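Local coordinates for protein Abbfa_003403 (Acinetobacter baumannii, PDB 4ZXH) that probably builds a peptide product as a four-domain nonribosomal peptide synthetase, with condensation, adenylation, phosphopantetheine-bearing carrier and thioesterase domains, at residues 196-201 against 328-333; 303-308 against 318-323; 1166-1171 against 1278-1283. All blocks are in the same frame, centred on the assembly; numbering follows the deposited sequence.

Interaction 1 of 3, residues 196-201 against 328-333; sequences DESLIF and LKHQKI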
# COMPACT_ATOMS: atom_id res chain seq x y z
N ASP A 196 -29.85 -14.36 6.97
CA ASP A 196 -30.75 -13.20 7.02
C ASP A 196 -30.88 -12.54 5.66
O ASP A 196 -29.87 -12.24 5.01
CB ASP A 196 -30.24 -12.18 8.05
CG ASP A 196 -31.28 -11.11 8.38
OD1 ASP A 196 -32.42 -11.17 7.85
OD2 ASP A 196 -30.97 -10.22 9.19
N GLU A 197 -32.12 -12.30 5.23
CA GLU A 197 -32.41 -11.75 3.91
C GLU A 197 -31.68 -10.43 3.66
O GLU A 197 -31.15 -10.21 2.58
CB GLU A 197 -33.92 -11.56 3.73
N SER A 198 -31.64 -9.56 4.67
CA SER A 198 -30.92 -8.30 4.53
C SER A 198 -29.41 -8.52 4.39
O SER A 198 -28.74 -7.81 3.66
CB SER A 198 -31.20 -7.38 5.73
OG SER A 198 -32.59 -7.12 5.85
N LEU A 199 -28.88 -9.51 5.10
CA LEU A 199 -27.45 -9.81 5.00
C LEU A 199 -27.08 -10.38 3.63
O LEU A 199 -26.02 -10.08 3.10
CB LEU A 199 -27.04 -10.79 6.10
CG LEU A 199 -25.55 -10.95 6.36
CD1 LEU A 199 -24.87 -9.60 6.52
CD2 LEU A 199 -25.37 -11.77 7.62
N ILE A 200 -27.97 -11.20 3.08
CA ILE A 200 -27.76 -11.73 1.75
C ILE A 200 -27.77 -10.60 0.72
O ILE A 200 -26.93 -10.58 -0.20
CB ILE A 200 -28.84 -12.76 1.39
CG1 ILE A 200 -28.75 -13.94 2.36
CG2 ILE A 200 -28.70 -13.22 -0.05
CD1 ILE A 200 -30.02 -14.75 2.44
N PHE A 201 -28.71 -9.66 0.87
CA PHE A 201 -28.81 -8.52 -0.03
C PHE A 201 -27.47 -7.80 -0.19
O PHE A 201 -27.01 -7.57 -1.31
CB PHE A 201 -29.86 -7.52 0.46
CG PHE A 201 -29.90 -6.25 -0.34
CD1 PHE A 201 -30.79 -6.10 -1.39
CD2 PHE A 201 -29.05 -5.18 -0.03
CE1 PHE A 201 -30.84 -4.91 -2.13
CE2 PHE A 201 -29.09 -4.00 -0.77
CZ PHE A 201 -29.99 -3.86 -1.81
N LEU A 328 -32.28 0.99 1.26
CA LEU A 328 -32.82 1.52 2.52
C LEU A 328 -33.74 0.50 3.22
O LEU A 328 -33.92 0.57 4.42
CB LEU A 328 -33.56 2.84 2.31
CG LEU A 328 -32.69 4.01 1.80
CD1 LEU A 328 -33.50 5.25 1.51
CD2 LEU A 328 -31.55 4.31 2.76
N LYS A 329 -34.30 -0.44 2.46
CA LYS A 329 -35.05 -1.55 3.06
C LYS A 329 -34.17 -2.36 4.03
O LYS A 329 -34.62 -2.80 5.08
CB LYS A 329 -35.60 -2.50 1.97
CG LYS A 329 -36.75 -1.94 1.11
CD LYS A 329 -37.26 -3.02 0.14
CE LYS A 329 -38.41 -2.54 -0.76
NZ LYS A 329 -38.87 -3.63 -1.70
N HIS A 330 -32.90 -2.54 3.68
CA HIS A 330 -32.04 -3.42 4.45
C HIS A 330 -31.01 -2.64 5.26
O HIS A 330 -29.89 -3.11 5.46
CB HIS A 330 -31.33 -4.38 3.50
CG HIS A 330 -32.27 -5.10 2.59
ND1 HIS A 330 -33.06 -6.15 3.00
CD2 HIS A 330 -32.56 -4.90 1.28
CE1 HIS A 330 -33.79 -6.57 1.99
NE2 HIS A 330 -33.50 -5.83 0.93
N GLN A 331 -31.40 -1.47 5.74
CA GLN A 331 -30.46 -0.59 6.43
C GLN A 331 -30.25 -1.01 7.88
O GLN A 331 -29.39 -0.46 8.56
CB GLN A 331 -30.95 0.85 6.38
CG GLN A 331 -31.97 1.15 7.44
CD GLN A 331 -32.59 2.51 7.26
OE1 GLN A 331 -33.19 2.79 6.22
NE2 GLN A 331 -32.41 3.38 8.26
N LYS A 332 -31.04 -1.97 8.35
CA LYS A 332 -30.93 -2.40 9.74
C LYS A 332 -29.57 -3.07 10.02
O LYS A 332 -29.05 -2.98 11.14
CB LYS A 332 -32.09 -3.33 10.13
CG LYS A 332 -32.32 -4.58 9.26
CD LYS A 332 -33.72 -5.17 9.56
CE LYS A 332 -34.02 -6.49 8.85
NZ LYS A 332 -33.27 -7.65 9.40
N ILE A 333 -29.00 -3.71 9.00
CA ILE A 333 -27.71 -4.37 9.12
C ILE A 333 -26.57 -3.37 9.29
O ILE A 333 -26.39 -2.48 8.45
CB ILE A 333 -27.40 -5.25 7.89
CG1 ILE A 333 -28.46 -6.34 7.73
CG2 ILE A 333 -26.06 -5.90 8.02
CD1 ILE A 333 -28.74 -7.10 9.02
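His330 and Ser198 meet where a type I beta turn, His330 to Ile333, packs against the first turn of helix 197-205 inside the condensation domain, a member of the CoA-dependent acyltransferase superfamily. The imidazole is gripped on an edge and on a face. At its edge, in the ring plane, ND1 of His330 shares a hydrogen bond with OG of Ser198 at 3.0 Å, which either partner could donate. Ser198 OG lies beside its own backbone N and opposite its carbonyl carbon (chi1 -58°), a setting that aims it across at the turn. Over one face of the imidazole comes Phe201, one helical turn further on: the two rings form an offset stack, centroids 4.4 Å apart and planes inclined by 27°, in which His330 CD2 lies above the rim of the phenyl ring. Phe201 CB adds a CH-pi contact to the same imidazole, while CB of Lys329 lies against its opposite face, so the ring is sandwiched and its rotation fixed by the bond at ND1. The turn is also pinned by its backbone: His330 O accepts a bond from Trp202 NE1, and Asn299 ND2 reaches both Gln331 O and Ile333 O. At the start of the helix, the N-cap residue Asp196 meets the bent end of Lys332 in a long salt bridge, OD2 to NZ 3.5 Å, and Lys332 CE passes Ser198 OG at 3.4 Å. Leu199 rests on Arg337 and Ala341 of helix 335-342. Ile333 supplies the apolar side of the contact, its CG1 3.5 Å from Ser198 CB and its CD1 3.8 Å from Asp196 OD2. On its other branch, Ile333 CG2 meets Leu199 CD1 at 4.2 Å, the two side chains crossing at about a right angle.

Interaction 2 of 3, residues 303-308 against 318-323; sequences IHMDID and QQVQEQ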
# COMPACT_ATOMS: atom_id res chain seq x y z
N ILE A 303 -23.29 1.91 -1.27
CA ILE A 303 -24.02 1.74 -2.53
C ILE A 303 -23.05 1.52 -3.68
O ILE A 303 -22.31 2.43 -4.07
CB ILE A 303 -24.89 2.95 -2.85
CG1 ILE A 303 -25.77 3.34 -1.66
CG2 ILE A 303 -25.73 2.66 -4.06
CD1 ILE A 303 -26.60 2.22 -1.16
N HIS A 304 -23.03 0.30 -4.21
CA HIS A 304 -22.17 -0.02 -5.34
C HIS A 304 -22.99 0.05 -6.62
O HIS A 304 -23.92 -0.73 -6.81
CB HIS A 304 -21.54 -1.40 -5.13
CG HIS A 304 -20.86 -1.96 -6.35
ND1 HIS A 304 -20.78 -3.31 -6.60
CD2 HIS A 304 -20.23 -1.35 -7.38
CE1 HIS A 304 -20.14 -3.51 -7.73
NE2 HIS A 304 -19.79 -2.34 -8.23
N MET A 305 -22.66 1.02 -7.48
CA MET A 305 -23.34 1.23 -8.76
C MET A 305 -22.50 0.71 -9.91
O MET A 305 -21.30 0.94 -9.97
CB MET A 305 -23.62 2.73 -9.02
CG MET A 305 -24.65 3.41 -8.10
SD MET A 305 -26.34 2.91 -8.37
CE MET A 305 -26.42 3.00 -10.17
N ASP A 306 -23.13 0.01 -10.84
CA ASP A 306 -22.46 -0.29 -12.09
C ASP A 306 -22.91 0.75 -13.10
O ASP A 306 -24.02 0.67 -13.61
CB ASP A 306 -22.76 -1.71 -12.56
CG ASP A 306 -21.82 -2.17 -13.66
OD1 ASP A 306 -21.10 -1.33 -14.23
OD2 ASP A 306 -21.79 -3.39 -13.94
N ILE A 307 -22.06 1.74 -13.36
CA ILE A 307 -22.35 2.77 -14.36
C ILE A 307 -22.43 2.19 -15.75
O ILE A 307 -21.53 1.48 -16.18
CB ILE A 307 -21.30 3.88 -14.41
CG1 ILE A 307 -20.97 4.40 -13.01
CG2 ILE A 307 -21.77 5.02 -15.31
CD1 ILE A 307 -22.13 4.99 -12.35
N ASP A 308 -23.52 2.51 -16.44
CA ASP A 308 -23.66 2.24 -17.86
C ASP A 308 -23.62 3.59 -18.61
O ASP A 308 -24.61 4.31 -18.61
CB ASP A 308 -24.96 1.48 -18.12
CG ASP A 308 -25.21 1.20 -19.59
OD1 ASP A 308 -24.26 1.26 -20.42
OD2 ASP A 308 -26.38 0.93 -19.92
N GLN A 318 -32.67 7.83 -12.20
CA GLN A 318 -33.74 6.92 -11.75
C GLN A 318 -33.15 5.59 -11.26
O GLN A 318 -33.62 5.02 -10.26
CB GLN A 318 -34.76 6.69 -12.87
CG GLN A 318 -35.54 7.96 -13.26
CD GLN A 318 -36.63 7.71 -14.30
OE1 GLN A 318 -36.39 7.11 -15.35
NE2 GLN A 318 -37.83 8.19 -14.01
N GLN A 319 -32.13 5.11 -11.95
CA GLN A 319 -31.43 3.87 -11.59
C GLN A 319 -30.86 3.96 -10.16
O GLN A 319 -30.92 3.00 -9.39
CB GLN A 319 -30.34 3.58 -12.63
CG GLN A 319 -29.47 2.35 -12.41
CD GLN A 319 -28.64 1.99 -13.67
OE1 GLN A 319 -29.02 2.34 -14.80
NE2 GLN A 319 -27.50 1.31 -13.46
N VAL A 320 -30.34 5.13 -9.81
CA VAL A 320 -29.73 5.32 -8.50
C VAL A 320 -30.81 5.41 -7.44
O VAL A 320 -30.72 4.77 -6.39
CB VAL A 320 -28.84 6.58 -8.45
CG1 VAL A 320 -28.50 6.96 -7.03
CG2 VAL A 320 -27.57 6.37 -9.28
N GLN A 321 -31.85 6.19 -7.72
CA GLN A 321 -32.95 6.33 -6.78
C GLN A 321 -33.53 4.97 -6.43
O GLN A 321 -33.87 4.71 -5.28
CB GLN A 321 -34.03 7.25 -7.35
CG GLN A 321 -35.14 7.57 -6.36
CD GLN A 321 -34.62 8.29 -5.13
OE1 GLN A 321 -34.16 9.44 -5.21
NE2 GLN A 321 -34.70 7.63 -3.98
N GLU A 322 -33.61 4.08 -7.42
CA GLU A 322 -34.15 2.74 -7.20
C GLU A 322 -33.19 1.85 -6.39
O GLU A 322 -33.63 1.11 -5.52
CB GLU A 322 -34.50 2.08 -8.54
CG GLU A 322 -35.07 0.65 -8.44
CD GLU A 322 -36.42 0.55 -7.71
OE1 GLU A 322 -37.00 1.60 -7.32
OE2 GLU A 322 -36.91 -0.59 -7.53
N GLN A 323 -31.89 1.92 -6.66
CA GLN A 323 -30.99 1.09 -5.88
C GLN A 323 -30.87 1.66 -4.47
O GLN A 323 -30.63 0.94 -3.51
CB GLN A 323 -29.61 0.97 -6.54
CG GLN A 323 -28.74 -0.07 -5.87
CD GLN A 323 -27.50 -0.37 -6.67
OE1 GLN A 323 -27.54 -0.39 -7.90
NE2 GLN A 323 -26.38 -0.60 -5.97
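Ile303 touches Gln323 where strand 302-306 runs alongside helix 313-329: its CG2 branch slides past the amide, 3.8 Å from Gln323 NE2. Next along the strand, His304 takes part through its backbone. Its carbonyl O accepts a hydrogen bond from Gln323 NE2 at 2.6 Å, with an N-H...O angle of 159°. The donor stands well above the carbonyl plane, although the oxygen lies close to the plane of the glutamine amide. Gln323 gets there by an outstretched chain, CG anti to the backbone N (chi1 -171°) and extended beyond it. The imidazole of His304 turns the other way, and its ND1 is bonded to Ala205 O. Met305 carries the apolar part of the contact. Its chain folds at chi2 and chi3, bringing the sulfur and methyl toward the helix: CE lies 3.7 Å from Val320 CG2 and 3.8 Å from Gln319 CG, and SD lies 3.5 Å from Gln323 OE1. Tyr264 and Phe316 also touch the Met305 side chain. At Asp306 the backbone O comes within 3.5 Å of Gln319 NE2. The helix thus presents Gln319, Val320 and Gln323, neighbours on one side of its surface; the axes of 318-323 and 303-306 come within 9.9 Å and run roughly antiparallel, at 147°. Around them, strand 275-279 pairs antiparallel with strand 302-306, and Val320 also packs on helix 255-271. The strand leads through a short loop into helix 313-329, which folds back over it: a beta-alpha hairpin of the condensation domain.

Interaction 3 of 3, residues 1166-1171 against 1278-1283; sequences RAPIPE and LGWDQL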
# COMPACT_ATOMS: atom_id res chain seq x y z
N ARG A 1166 7.64 -44.73 29.25
CA ARG A 1166 8.51 -45.75 29.83
C ARG A 1166 8.51 -45.61 31.35
O ARG A 1166 8.60 -44.51 31.88
CB ARG A 1166 9.87 -45.65 29.19
CG ARG A 1166 9.62 -45.76 27.71
CD ARG A 1166 10.64 -45.22 26.81
NE ARG A 1166 10.24 -45.53 25.45
CZ ARG A 1166 10.78 -44.98 24.37
NH1 ARG A 1166 11.75 -44.10 24.51
NH2 ARG A 1166 10.36 -45.33 23.16
N ALA A 1167 8.28 -46.71 32.04
CA ALA A 1167 8.12 -46.68 33.48
C ALA A 1167 9.44 -46.22 34.08
O ALA A 1167 10.51 -46.57 33.56
CB ALA A 1167 7.71 -48.06 34.02
N PRO A 1168 9.37 -45.43 35.16
CA PRO A 1168 10.56 -44.93 35.87
C PRO A 1168 11.25 -46.03 36.68
O PRO A 1168 11.15 -46.08 37.90
CB PRO A 1168 10.00 -43.84 36.77
CG PRO A 1168 8.60 -44.27 37.04
CD PRO A 1168 8.12 -44.94 35.78
N ILE A 1169 11.94 -46.93 35.98
CA ILE A 1169 12.68 -48.00 36.63
C ILE A 1169 14.08 -48.03 35.99
O ILE A 1169 14.25 -47.57 34.87
CB ILE A 1169 11.95 -49.36 36.51
CG1 ILE A 1169 11.88 -49.82 35.04
CG2 ILE A 1169 10.55 -49.28 37.14
CD1 ILE A 1169 11.40 -51.26 34.87
N PRO A 1170 15.08 -48.52 36.72
CA PRO A 1170 16.48 -48.56 36.25
C PRO A 1170 16.73 -49.11 34.84
O PRO A 1170 17.50 -48.48 34.11
CB PRO A 1170 17.15 -49.44 37.31
CG PRO A 1170 16.45 -49.09 38.56
CD PRO A 1170 14.99 -48.89 38.15
N GLU A 1171 16.14 -50.25 34.47
CA GLU A 1171 16.27 -50.81 33.11
C GLU A 1171 16.03 -49.78 31.99
O GLU A 1171 16.58 -49.89 30.89
CB GLU A 1171 15.26 -51.94 32.88
CG GLU A 1171 15.35 -53.17 33.74
CD GLU A 1171 14.56 -53.08 35.04
OE1 GLU A 1171 14.50 -51.99 35.67
OE2 GLU A 1171 13.95 -54.11 35.42
N LEU A 1278 5.99 -51.52 28.94
CA LEU A 1278 7.02 -50.51 29.13
C LEU A 1278 7.60 -50.53 30.56
O LEU A 1278 8.18 -49.54 31.02
CB LEU A 1278 6.48 -49.11 28.79
CG LEU A 1278 5.76 -49.04 27.45
CD1 LEU A 1278 5.33 -47.63 27.12
CD2 LEU A 1278 6.63 -49.60 26.35
N GLY A 1279 7.44 -51.65 31.26
CA GLY A 1279 7.99 -51.78 32.60
C GLY A 1279 7.02 -51.45 33.72
O GLY A 1279 7.36 -51.62 34.89
N TRP A 1280 5.80 -51.02 33.41
CA TRP A 1280 4.87 -50.58 34.47
C TRP A 1280 4.37 -51.72 35.33
O TRP A 1280 3.89 -51.50 36.45
CB TRP A 1280 3.68 -49.82 33.87
CG TRP A 1280 4.04 -48.42 33.54
CD1 TRP A 1280 4.40 -47.94 32.32
CD2 TRP A 1280 4.14 -47.31 34.45
NE1 TRP A 1280 4.68 -46.59 32.40
CE2 TRP A 1280 4.54 -46.18 33.71
CE3 TRP A 1280 3.91 -47.16 35.83
CZ2 TRP A 1280 4.73 -44.92 34.28
CZ3 TRP A 1280 4.09 -45.89 36.40
CH2 TRP A 1280 4.49 -44.80 35.63
N ASP A 1281 4.48 -52.95 34.83
CA ASP A 1281 4.12 -54.11 35.61
C ASP A 1281 4.93 -54.22 36.91
O ASP A 1281 4.60 -55.02 37.78
CB ASP A 1281 4.27 -55.41 34.79
CG ASP A 1281 5.66 -55.56 34.18
OD1 ASP A 1281 6.24 -54.56 33.71
OD2 ASP A 1281 6.19 -56.70 34.18
N GLN A 1282 6.00 -53.43 37.04
CA GLN A 1282 6.84 -53.51 38.24
C GLN A 1282 6.46 -52.42 39.24
O GLN A 1282 7.02 -52.35 40.33
CB GLN A 1282 8.32 -53.39 37.89
CG GLN A 1282 8.81 -54.30 36.78
CD GLN A 1282 10.32 -54.25 36.62
OE1 GLN A 1282 11.01 -53.54 37.35
NE2 GLN A 1282 10.84 -54.96 35.62
N LEU A 1283 5.51 -51.57 38.86
CA LEU A 1283 5.10 -50.46 39.70
C LEU A 1283 3.62 -50.52 40.02
O LEU A 1283 3.19 -50.16 41.11
CB LEU A 1283 5.40 -49.12 39.03
CG LEU A 1283 6.87 -48.77 38.86
CD1 LEU A 1283 7.00 -47.39 38.25
CD2 LEU A 1283 7.57 -48.85 40.21
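Trp1280 has CG beside its backbone N (chi1 -79°) and its indole turned across that arm, which lays the ring flat against Ala1167. The methyl CB of Ala1167 sits 3.5 Å from the centroid of the five-membered ring and only 2° off the ring normal, a CH-pi contact made squarely over the face. Pro1168 continues along the same face, its CD over the six-membered ring and 3.6 Å from Trp1280 CH2. The indole has two further anchors: its NE1 is hydrogen-bonded to Thr1165 O, and Tyr1144 meets it edge-to-face. The loops are stitched at the backbone by Ala1167 N donating to Leu1278 O in a nearly straight bond of 3.0 Å. Asn1172 ND2 bonds to that same Leu1278 O and to Ala1167 O. Beyond the alanine, Pro1168 is the centre of an inverse gamma turn that bends the chain so that Ile1169 faces the second loop again. Its CG1 lies between backbone N and carbonyl carbon, and CD1 is thereby carried to the amide of Gln1282, 3.4 Å from OE1. Its other branch, CG2, slides past Leu1283, whose CD1 also packs 3.7 Å from Pro1168 CD. At the solvent-exposed end of the contact Gln1282 NE2 donates to Glu1171 OE2 at 3.2 Å, arriving from above the carboxylate plane, with the two flat groups tilted 52° apart. Arg1166 touches His1297, and Leu1278 touches Asp1164, residues that probably belong to a Cys-His-Asp triad. The contact thus joins the loops that follow strands 1157-1163 and 1262-1267 at the edge of what is probably the active site of an alpha/beta-hydrolase thioesterase.

Overall arrangement
Interactions 1 and 2 belong to one condensation domain and share helix 313-329: interaction 2 packs its middle on strand 302-306, while interaction 1 uses the turn that directly follows its C-terminal end. Along the chain, interaction 2 is nested within the loop closed by interaction 1. Their centres are about 17 Å apart and their nearest atoms about 5 Å, without touching. Both lie near the bound phosphopantetheine, the side chains of Ile333 and Ile303 each about 11 Å from it. Interaction 3 lies in the thioesterase domain, its centre about 66 Å from that of interaction 1 and 78 Å from that of interaction 2, beside a different, probable catalytic site.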